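Local coordinates for protein SalCYP truncation (PDB 7ABB) that is a truncated cytochrome P450-family protein from Salinispora tropica, with a mainly helical fold that binds heme c, at residues 125-130 with 383-388. Sequence-based numbering, arbitrary orientation.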
loop_
_atom_site.group_PDB
_atom_site.type_symbol
_atom_site.label_atom_id
_atom_site.label_comp_id
_atom_site.label_asym_id
_atom_site.label_seq_id
_atom_site.Cartn_x
_atom_site.Cartn_y
_atom_site.Cartn_z
ATOM N N ARG A 125 28.846 -4.295 4.299
ATOM C CA ARG A 125 28.654 -5.742 4.370
ATOM C C ARG A 125 28.602 -6.410 2.997
ATOM O O ARG A 125 28.922 -7.596 2.885
ATOM C CB ARG A 125 27.359 -6.049 5.108
ATOM C CG ARG A 125 27.474 -5.767 6.606
ATOM C CD ARG A 125 26.138 -5.691 7.289
ATOM N NE ARG A 125 25.246 -6.757 6.873
ATOM C CZ ARG A 125 23.957 -6.813 7.195
ATOM N NH1 ARG A 125 23.432 -5.883 7.992
ATOM N NH2 ARG A 125 23.211 -7.816 6.749
ATOM N N GLY A 126 28.193 -5.680 1.968
ATOM C CA GLY A 126 27.980 -6.303 0.681
ATOM C C GLY A 126 26.750 -7.180 0.611
ATOM O O GLY A 126 26.553 -7.879 -0.392
ATOM N N GLU A 127 25.906 -7.167 1.642
ATOM C CA GLU A 127 24.639 -7.887 1.590
ATOM C C GLU A 127 23.702 -7.298 2.628
ATOM O O GLU A 127 24.137 -6.723 3.631
ATOM C CB GLU A 127 24.791 -9.396 1.850
ATOM C CG GLU A 127 25.165 -9.728 3.261
ATOM C CD GLU A 127 25.223 -11.200 3.603
ATOM O OE1 GLU A 127 25.143 -12.105 2.716
ATOM O OE2 GLU A 127 25.445 -11.480 4.801
ATOM N N VAL A 128 22.408 -7.476 2.382
ATOM C CA VAL A 128 21.382 -7.095 3.338
ATOM C C VAL A 128 20.126 -7.905 3.053
ATOM O O VAL A 128 19.859 -8.285 1.908
ATOM C CB VAL A 128 21.110 -5.571 3.262
ATOM C CG1 VAL A 128 20.414 -5.175 1.963
ATOM C CG2 VAL A 128 20.287 -5.096 4.488
ATOM N N SER A 129 19.337 -8.147 4.101
ATOM C CA SER A 129 17.969 -8.625 3.940
ATOM C C SER A 129 17.122 -7.364 3.822
ATOM O O SER A 129 16.837 -6.677 4.816
ATOM C CB SER A 129 17.559 -9.529 5.097
ATOM O OG SER A 129 16.177 -9.885 4.988
ATOM N N PHE A 130 16.754 -7.033 2.588
ATOM C CA PHE A 130 16.320 -5.680 2.256
ATOM C C PHE A 130 15.125 -5.243 3.100
ATOM O O PHE A 130 15.117 -4.137 3.657
ATOM C CB PHE A 130 15.987 -5.607 0.769
ATOM C CG PHE A 130 15.482 -4.276 0.317
ATOM C CD1 PHE A 130 16.351 -3.279 -0.084
ATOM C CD2 PHE A 130 14.114 -4.004 0.298
ATOM C CE1 PHE A 130 15.885 -2.039 -0.493
ATOM C CE2 PHE A 130 13.648 -2.783 -0.147
ATOM C CZ PHE A 130 14.525 -1.796 -0.539
ATOM N N ASP A 383 12.118 -13.256 2.041
ATOM C CA ASP A 383 13.419 -12.730 2.451
ATOM C C ASP A 383 14.158 -12.312 1.188
ATOM O O ASP A 383 14.638 -13.161 0.434
ATOM C CB ASP A 383 14.206 -13.771 3.251
ATOM C CG ASP A 383 15.557 -13.255 3.732
ATOM O OD1 ASP A 383 15.918 -12.112 3.397
ATOM O OD2 ASP A 383 16.256 -14.000 4.453
ATOM N N LEU A 384 14.238 -11.017 0.952
ATOM C CA LEU A 384 14.908 -10.469 -0.217
ATOM C C LEU A 384 16.338 -10.146 0.180
ATOM O O LEU A 384 16.584 -9.161 0.881
ATOM C CB LEU A 384 14.184 -9.227 -0.717
ATOM C CG LEU A 384 14.920 -8.450 -1.805
ATOM C CD1 LEU A 384 15.135 -9.314 -3.028
ATOM C CD2 LEU A 384 14.155 -7.204 -2.173
ATOM N N ARG A 385 17.269 -10.982 -0.265
ATOM C CA ARG A 385 18.695 -10.735 -0.087
ATOM C C ARG A 385 19.226 -10.037 -1.333
ATOM O O ARG A 385 18.991 -10.489 -2.456
ATOM C CB ARG A 385 19.446 -12.043 0.162
ATOM C CG ARG A 385 20.950 -11.891 0.387
ATOM C CD ARG A 385 21.604 -13.211 0.790
ATOM N NE ARG A 385 23.073 -13.142 0.849
ATOM C CZ ARG A 385 23.910 -13.991 0.242
ATOM N NH1 ARG A 385 23.432 -14.992 -0.501
ATOM N NH2 ARG A 385 25.244 -13.850 0.366
ATOM N N ILE A 386 19.948 -8.944 -1.127
ATOM C CA ILE A 386 20.638 -8.229 -2.188
ATOM C C ILE A 386 22.112 -8.229 -1.818
ATOM O O ILE A 386 22.454 -8.142 -0.631
ATOM C CB ILE A 386 20.116 -6.788 -2.334
ATOM C CG1 ILE A 386 18.598 -6.788 -2.506
ATOM C CG2 ILE A 386 20.822 -6.056 -3.459
ATOM C CD1 ILE A 386 17.989 -5.422 -2.648
ATOM N N VAL A 387 22.983 -8.347 -2.827
ATOM C CA VAL A 387 24.423 -8.330 -2.606
ATOM C C VAL A 387 25.091 -7.338 -3.559
ATOM O O VAL A 387 24.540 -6.955 -4.593
ATOM C CB VAL A 387 25.050 -9.743 -2.762
ATOM C CG1 VAL A 387 24.424 -10.735 -1.775
ATOM C CG2 VAL A 387 24.928 -10.270 -4.188
ATOM N N TRP A 388 26.315 -6.934 -3.198
ATOM C CA TRP A 388 27.064 -5.979 -4.006
ATOM C C TRP A 388 28.534 -6.044 -3.647
ATOM O O TRP A 388 28.880 -6.490 -2.555
ATOM C CB TRP A 388 26.553 -4.540 -3.815
ATOM C CG TRP A 388 26.538 -4.076 -2.381
ATOM C CD1 TRP A 388 27.527 -3.392 -1.723
ATOM C CD2 TRP A 388 25.490 -4.272 -1.436
ATOM N NE1 TRP A 388 27.150 -3.149 -0.425
ATOM C CE2 TRP A 388 25.895 -3.668 -0.227
ATOM C CE3 TRP A 388 24.229 -4.871 -1.501
ATOM C CZ2 TRP A 388 25.106 -3.694 0.929
ATOM C CZ3 TRP A 388 23.433 -4.868 -0.351
ATOM C CH2 TRP A 388 23.880 -4.291 0.838
ATOM O OXT TRP A 388 29.369 -5.650 -4.461
HETATM O O HOH W 1 13.939 -9.036 3.336
#
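Strands 127-129 and 385-387 pair as a small two-stranded antiparallel sheet, bringing the chain's C-terminal residues alongside a segment more than 250 positions earlier. At its centre Val128 and Ile386 form a hydrogen-bonded pair: Val128 N reaches Ile386 O and Ile386 N reaches Val128 O, each at 3.1 Å. The non-hydrogen-bonded pairs Glu127-Val387 and Ser129-Arg385 flank it, and backbone hydrogen bonds continue beyond them, from Phe130 N to Leu384 O (2.7 Å) and Trp388 N to Gly126 O (3.0 Å).

Polar side chains suit the more exposed face. NE and NH2 of Arg385, extended from CG to NE, both donate to Glu127 OE1, NH2 at 2.9 Å, a side-on salt bridge on one oxygen; the carboxylate stands nearly perpendicular (81°) to the guanidinium. Val387 CG1 lies over one guanidinium face, offset toward its rim. Further along, Ser129 OG donates to Asp383 OD1 (2.7 Å) from above the carboxylate plane, and a water bridges the same OG to Leu384 N.

With CG between the backbone N and the carbonyl carbon (chi1 55°), the Trp388 indole is turned to the other strand and lies over the Gly126-Glu127 backbone. Gly126 has phi 72°, a shape glycine adopts easily, and without a side chain its CA sits 3.5 Å from the five-membered ring's centroid, a CH-pi contact. Val128 CG1 meets the indole at its edge, while NE1 is satisfied by Val123 O.

Apolar residues fill the buried side: the side chains of Phe130, Leu384 and Ile386 run side by side, with Leu384 CD2 on Phe130 CB and Ile386 CD1 3.7 Å from Phe130 CD1. Ile248 of helix 238-253 touches all three, and Trp359 of helix 345-362 packs on Val128, Phe130 and Ile386, seating the sheet against the helical core just where helix 130-147 begins.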